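Local coordinates for protein osa (Shigella flexneri, PDB 4O7K) that suppresses Agrobacterium tumefaciens oncogenicity and acts as a plasmid fertility inhibition factor of the ParB/Srx superfamily, at residues L47-H52 and H149-F154; S105-F110 and S143-A148. The protein carries 1 engineered substitution. One frame throughout, in Å; residues are numbered along the deposited sequence.

Interaction 1 (L47-H52 and H149-F154); sequences LPVPNH and HEVAVF. With PO4 (phosphate ion), chain C.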
loop_
_atom_site.group_PDB
_atom_site.type_symbol
_atom_site.label_atom_id
_atom_site.label_comp_id
_atom_site.label_asym_id
_atom_site.label_seq_id
_atom_site.Cartn_x
_atom_site.Cartn_y
_atom_site.Cartn_z
ATOM N N LEU A 47 -0.598 -11.956 3.926
ATOM C CA LEU A 47 -1.266 -11.335 2.781
ATOM C C LEU A 47 -1.358 -12.349 1.648
ATOM O O LEU A 47 -0.338 -12.836 1.170
ATOM C CB LEU A 47 -0.519 -10.070 2.316
ATOM C CG LEU A 47 -0.542 -8.837 3.224
ATOM C CD1 LEU A 47 0.429 -9.034 4.368
ATOM C CD2 LEU A 47 -0.139 -7.602 2.441
ATOM N N PRO A 48 -2.588 -12.688 1.232
ATOM C CA PRO A 48 -2.759 -13.564 0.069
ATOM C C PRO A 48 -2.203 -12.875 -1.169
ATOM O O PRO A 48 -2.425 -11.672 -1.325
ATOM C CB PRO A 48 -4.278 -13.735 -0.044
ATOM C CG PRO A 48 -4.848 -13.214 1.263
ATOM C CD PRO A 48 -3.872 -12.202 1.765
ATOM N N VAL A 49 -1.481 -13.614 -2.008
ATOM C CA VAL A 49 -0.951 -13.086 -3.265
ATOM C C VAL A 49 -1.363 -14.014 -4.392
ATOM O O VAL A 49 -0.934 -15.167 -4.411
ATOM C CB VAL A 49 0.577 -12.985 -3.255
ATOM C CG1 VAL A 49 1.045 -12.235 -4.483
ATOM C CG2 VAL A 49 1.070 -12.313 -1.986
ATOM N N PRO A 50 -2.198 -13.525 -5.326
ATOM C CA PRO A 50 -2.723 -14.376 -6.407
ATOM C C PRO A 50 -1.636 -15.132 -7.153
ATOM O O PRO A 50 -0.677 -14.505 -7.606
ATOM C CB PRO A 50 -3.413 -13.380 -7.339
ATOM C CG PRO A 50 -3.794 -12.238 -6.448
ATOM C CD PRO A 50 -2.704 -12.142 -5.414
ATOM N N ASN A 51 -1.785 -16.457 -7.246
ATOM C CA ASN A 51 -0.868 -17.321 -7.997
ATOM C C ASN A 51 0.570 -17.229 -7.506
ATOM O O ASN A 51 1.517 -17.304 -8.288
ATOM C CB ASN A 51 -0.927 -16.987 -9.492
ATOM C CG ASN A 51 -2.349 -16.932 -10.020
ATOM O OD1 ASN A 51 -2.768 -15.937 -10.614
ATOM N ND2 ASN A 51 -3.106 -17.997 -9.787
ATOM N N HIS A 52 0.729 -17.095 -6.196
ATOM C CA HIS A 52 2.027 -16.793 -5.617
ATOM C C HIS A 52 2.017 -17.248 -4.164
ATOM O O HIS A 52 0.955 -17.316 -3.550
ATOM C CB HIS A 52 2.304 -15.281 -5.744
ATOM C CG HIS A 52 3.681 -14.857 -5.330
ATOM N ND1 HIS A 52 4.042 -14.672 -4.012
ATOM C CD2 HIS A 52 4.772 -14.531 -6.067
ATOM C CE1 HIS A 52 5.306 -14.287 -3.953
ATOM N NE2 HIS A 52 5.770 -14.190 -5.186
ATOM N N HIS A 149 1.926 -7.404 -7.870
ATOM C CA HIS A 149 1.467 -8.772 -7.579
ATOM C C HIS A 149 -0.030 -8.830 -7.287
ATOM O O HIS A 149 -0.561 -9.881 -6.918
ATOM C CB HIS A 149 2.243 -9.363 -6.404
ATOM C CG HIS A 149 3.620 -9.817 -6.767
ATOM N ND1 HIS A 149 4.713 -8.982 -6.732
ATOM C CD2 HIS A 149 4.078 -11.021 -7.186
ATOM C CE1 HIS A 149 5.788 -9.651 -7.111
ATOM N NE2 HIS A 149 5.430 -10.894 -7.386
ATOM N N GLU A 150 -0.705 -7.700 -7.471
ATOM C CA GLU A 150 -2.158 -7.640 -7.318
ATOM C C GLU A 150 -2.630 -8.042 -5.921
ATOM O O GLU A 150 -3.646 -8.716 -5.775
ATOM C CB GLU A 150 -2.843 -8.541 -8.350
ATOM C CG GLU A 150 -2.308 -8.408 -9.765
ATOM C CD GLU A 150 -2.958 -7.279 -10.520
ATOM O OE1 GLU A 150 -3.834 -6.603 -9.934
ATOM O OE2 GLU A 150 -2.604 -7.072 -11.703
ATOM N N VAL A 151 -1.884 -7.664 -4.893
ATOM C CA VAL A 151 -2.382 -7.834 -3.537
ATOM C C VAL A 151 -3.574 -6.889 -3.364
ATOM O O VAL A 151 -3.441 -5.666 -3.546
ATOM C CB VAL A 151 -1.297 -7.548 -2.495
ATOM C CG1 VAL A 151 -1.860 -7.692 -1.096
ATOM C CG2 VAL A 151 -0.116 -8.480 -2.719
ATOM N N ALA A 152 -4.738 -7.456 -3.044
ATOM C CA ALA A 152 -6.001 -6.710 -3.088
ATOM C C ALA A 152 -6.079 -5.586 -2.057
ATOM O O ALA A 152 -6.511 -4.461 -2.360
ATOM C CB ALA A 152 -7.171 -7.664 -2.892
ATOM N N VAL A 153 -5.678 -5.917 -0.835
ATOM C CA VAL A 153 -5.706 -4.992 0.294
ATOM C C VAL A 153 -4.424 -5.189 1.094
ATOM O O VAL A 153 -3.961 -6.321 1.284
ATOM C CB VAL A 153 -6.957 -5.220 1.201
ATOM C CG1 VAL A 153 -6.949 -4.283 2.408
ATOM C CG2 VAL A 153 -8.244 -5.035 0.407
ATOM N N PHE A 154 -3.822 -4.088 1.536
ATOM C CA PHE A 154 -2.666 -4.190 2.398
ATOM C C PHE A 154 -2.656 -3.005 3.356
ATOM O O PHE A 154 -3.263 -1.970 3.076
ATOM C CB PHE A 154 -1.363 -4.286 1.572
ATOM C CG PHE A 154 -1.214 -3.229 0.499
ATOM C CD1 PHE A 154 -0.694 -1.984 0.803
ATOM C CD2 PHE A 154 -1.540 -3.512 -0.819
ATOM C CE1 PHE A 154 -0.535 -1.018 -0.179
ATOM C CE2 PHE A 154 -1.379 -2.557 -1.813
ATOM C CZ PHE A 154 -0.878 -1.307 -1.495
HETATM P P PO4 C . 8.497 -12.631 -7.166
HETATM O O1 PO4 C . 8.763 -11.138 -7.287
HETATM O O2 PO4 C . 7.153 -12.966 -7.769
HETATM O O3 PO4 C . 9.564 -13.419 -7.889
HETATM O O4 PO4 C . 8.519 -13.031 -5.711
HETATM O O HOH W 1 -4.535 -10.155 -1.730
HETATM O O HOH W 2 0.282 -12.057 -8.058
#

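Interaction 2 (S105-F110 and S143-A148); sequences SSAAHF and SMWLLA. With PO4 (phosphate ion), chain C.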
loop_
_atom_site.group_PDB
_atom_site.type_symbol
_atom_site.label_atom_id
_atom_site.label_comp_id
_atom_site.label_asym_id
_atom_site.label_seq_id
_atom_site.Cartn_x
_atom_site.Cartn_y
_atom_site.Cartn_z
ATOM N N SER A 105 15.577 -6.484 -4.791
ATOM C CA SER A 105 15.853 -6.513 -3.362
ATOM C C SER A 105 14.557 -6.642 -2.567
ATOM O O SER A 105 14.492 -7.371 -1.588
ATOM C CB SER A 105 16.610 -5.257 -2.933
ATOM O OG SER A 105 16.739 -5.206 -1.525
ATOM N N SER A 106 13.520 -5.930 -2.990
ATOM C CA SER A 106 12.230 -6.052 -2.325
ATOM C C SER A 106 11.645 -7.463 -2.496
ATOM O O SER A 106 11.169 -8.083 -1.532
ATOM C CB SER A 106 11.256 -5.006 -2.866
ATOM O OG SER A 106 10.043 -5.040 -2.135
ATOM N N ALA A 107 11.680 -7.969 -3.725
ATOM C CA ALA A 107 11.161 -9.301 -4.025
ATOM C C ALA A 107 11.849 -10.364 -3.172
ATOM O O ALA A 107 11.205 -11.302 -2.676
ATOM C CB ALA A 107 11.333 -9.607 -5.499
ATOM N N ALA A 108 13.155 -10.202 -2.996
ATOM C CA ALA A 108 13.944 -11.118 -2.173
ATOM C C ALA A 108 13.470 -11.114 -0.728
ATOM O O ALA A 108 13.313 -12.168 -0.123
ATOM C CB ALA A 108 15.419 -10.755 -2.239
ATOM N N HIS A 109 13.240 -9.931 -0.165
ATOM C CA HIS A 109 12.769 -9.850 1.217
ATOM C C HIS A 109 11.385 -10.466 1.325
ATOM O O HIS A 109 11.099 -11.202 2.267
ATOM C CB HIS A 109 12.745 -8.404 1.731
ATOM C CG HIS A 109 12.584 -8.299 3.219
ATOM N ND1 HIS A 109 12.508 -7.092 3.880
ATOM C CD2 HIS A 109 12.494 -9.257 4.174
ATOM C CE1 HIS A 109 12.379 -7.308 5.177
ATOM N NE2 HIS A 109 12.366 -8.614 5.381
ATOM N N PHE A 110 10.528 -10.183 0.347
ATOM C CA PHE A 110 9.172 -10.748 0.354
ATOM C C PHE A 110 9.192 -12.270 0.200
ATOM O O PHE A 110 8.228 -12.958 0.551
ATOM C CB PHE A 110 8.308 -10.139 -0.759
ATOM C CG PHE A 110 7.553 -8.899 -0.342
ATOM C CD1 PHE A 110 6.466 -8.984 0.520
ATOM C CD2 PHE A 110 7.920 -7.645 -0.826
ATOM C CE1 PHE A 110 5.761 -7.839 0.903
ATOM C CE2 PHE A 110 7.223 -6.497 -0.443
ATOM C CZ PHE A 110 6.145 -6.592 0.416
ATOM N N SER A 143 5.779 -1.222 -1.910
ATOM C CA SER A 143 4.430 -0.902 -2.399
ATOM C C SER A 143 4.264 -1.325 -3.858
ATOM O O SER A 143 3.204 -1.830 -4.247
ATOM C CB SER A 143 4.128 0.605 -2.268
ATOM O OG SER A 143 4.077 1.020 -0.910
ATOM N N MET A 144 5.303 -1.115 -4.666
ATOM C CA MET A 144 5.269 -1.550 -6.063
ATOM C C MET A 144 5.125 -3.067 -6.169
ATOM O O MET A 144 4.387 -3.581 -7.013
ATOM C CB MET A 144 6.532 -1.106 -6.807
ATOM C CG MET A 144 6.692 0.398 -6.957
ATOM S SD MET A 144 8.189 0.742 -7.900
ATOM C CE MET A 144 8.387 2.514 -7.630
ATOM N N TRP A 145 5.855 -3.773 -5.314
ATOM C CA TRP A 145 5.832 -5.231 -5.317
ATOM C C TRP A 145 4.397 -5.700 -5.088
ATOM O O TRP A 145 3.869 -6.497 -5.862
ATOM C CB TRP A 145 6.784 -5.792 -4.249
ATOM C CG TRP A 145 6.975 -7.304 -4.323
ATOM C CD1 TRP A 145 7.969 -7.981 -4.985
ATOM C CD2 TRP A 145 6.146 -8.308 -3.716
ATOM N NE1 TRP A 145 7.808 -9.340 -4.823
ATOM C CE2 TRP A 145 6.696 -9.567 -4.050
ATOM C CE3 TRP A 145 4.989 -8.263 -2.925
ATOM C CZ2 TRP A 145 6.134 -10.765 -3.619
ATOM C CZ3 TRP A 145 4.434 -9.454 -2.497
ATOM C CH2 TRP A 145 5.009 -10.692 -2.844
ATOM N N LEU A 146 3.751 -5.148 -4.058
ATOM C CA LEU A 146 2.389 -5.536 -3.701
ATOM C C LEU A 146 1.426 -5.222 -4.830
ATOM O O LEU A 146 0.575 -6.035 -5.180
ATOM C CB LEU A 146 1.935 -4.838 -2.405
ATOM C CG LEU A 146 2.665 -5.201 -1.101
ATOM C CD1 LEU A 146 2.493 -4.096 -0.066
ATOM C CD2 LEU A 146 2.145 -6.517 -0.546
ATOM N N LEU A 147 1.578 -4.041 -5.412
ATOM C CA LEU A 147 0.698 -3.607 -6.493
ATOM C C LEU A 147 0.873 -4.470 -7.747
ATOM O O LEU A 147 -0.108 -4.926 -8.350
ATOM C CB LEU A 147 0.953 -2.138 -6.807
ATOM C CG LEU A 147 0.423 -1.175 -5.747
ATOM C CD1 LEU A 147 0.739 0.257 -6.165
ATOM C CD2 LEU A 147 -1.083 -1.382 -5.541
ATOM N N ALA A 148 2.126 -4.711 -8.122
ATOM C CA ALA A 148 2.423 -5.506 -9.311
ATOM C C ALA A 148 1.965 -6.946 -9.120
ATOM O O ALA A 148 1.631 -7.627 -10.091
ATOM C CB ALA A 148 3.918 -5.454 -9.640
HETATM P P PO4 C . 8.497 -12.631 -7.166
HETATM O O1 PO4 C . 8.763 -11.138 -7.287
HETATM O O2 PO4 C . 7.153 -12.966 -7.769
HETATM O O3 PO4 C . 9.564 -13.419 -7.889
HETATM O O4 PO4 C . 8.519 -13.031 -5.711
#

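Interaction 1 (L47-H52 and H149-F154)
His52, from the loop between strands 44-47 and 55-58, and His149, just past the C-terminus of helix 140-148, hold a bound phosphate ion, probably from the crystallisation liquor, together with Trp145 NE1. Each imidazole donates its NE2 hydrogen to a different oxygen of the ion: His52 NE2 to O4 over 3.0 Å, at an N-H...O angle of 169°, and His149 NE2 to O2 over 2.7 Å, almost as straight. Both oxygens lie in the ring planes, so the two bonds are directed edge-on. The rings also touch one another: His149 turns its edge toward the face of His52 in an offset edge-to-face pair, planes 70° apart, with the two CD2 atoms 3.7 Å from each other. His52 CG is anti to the backbone N (chi1 -173°), which carries the ring out to the ion.

Each histidine sits at a backbone turn. A type II turn from Val49 to His52 shapes one side, and a Schellman motif with Glu150 as the C-prime residue ends the helix on the other. Water joins these turns, donating to Pro50 O at 2.7 Å and to His149 O at 2.6 Å. Beside Pro50, Glu150 points its carboxylate away from the contact, to a salt bridge with Lys94. Val49 CG1 lies 3.7 Å from His149 CB, and the contact becomes apolar farther along. There the CD2 branch of Leu47 meets two residues, Phe154 CB at 3.6 Å and Val151 CG1 at 3.9 Å, the Val151 side chain crossing it at about a right angle. Leu146 packs against all three.

Interaction 2 (S105-F110 and S143-A148)
Trp145 NE1, lodged against Ala107, donates to phosphate O1 over 3.2 Å. The bond is bent, with an N-H...O angle of 138°. Ala107 flanks the same nitrogen, its CA 3.4 Å from NE1, while its small methyl lies close to both the pyrrole side of the indole and O1.

The larger part of the contact is an offset stack. The Phe110 ring and the six-membered ring of Trp145 have centroids 4.0 Å apart and planes only 6° from parallel, with Phe110 CD2 lying 3.5 Å from Trp145 CD2. Phe110 CB extends the overlap as a CH-pi contact, 3.8 Å from the centroid of that six-membered ring and over its face. His149 stacks on the opposite face of the indole, so Trp145 is clamped between two flat groups with its NE1 held toward the ion. The Trp145 side chain leaves its helix with CG opposite the backbone N, and the indole extends toward helix 103-112. Beyond the stack, Phe110 CZ approaches Leu146 CG at 4.0 Å, the two side chains crossing nearly perpendicularly. Ser106 OG completes the seam, 4.0 Å from Trp145 CB and near the plane of the Phe110 ring at its edge.

The segment axes approach to 9.8 Å and cross at -73°, and the stacked Trp145 and Phe110 rings fill the space between the helices. This is a steep helix-helix packing built round an offset aromatic stack, with the indole N-H turned to the phosphate bound by His52 and His149.

In the fold
The centres of the two interactions lie 11 Å apart, and both reach the same phosphate. In chain order the segments run 47-52, 105-110, 143-148 and 149-154, so both halves of interaction 2 fall between those of interaction 1, and the last two are continuous. Helix 140-148 therefore serves both: its body crosses helix 103-112, and its end leads into strand 153-158 of the three-stranded sheet. The 47-52 loop brings in the five-stranded mixed sheet. Leu146 bridges the contacts, CD2 packing 3.9 Å from Leu47 CD2. Residues of both contacts donate to the same ion, so they meet at one anion-binding site; whether the protein uses it is not established.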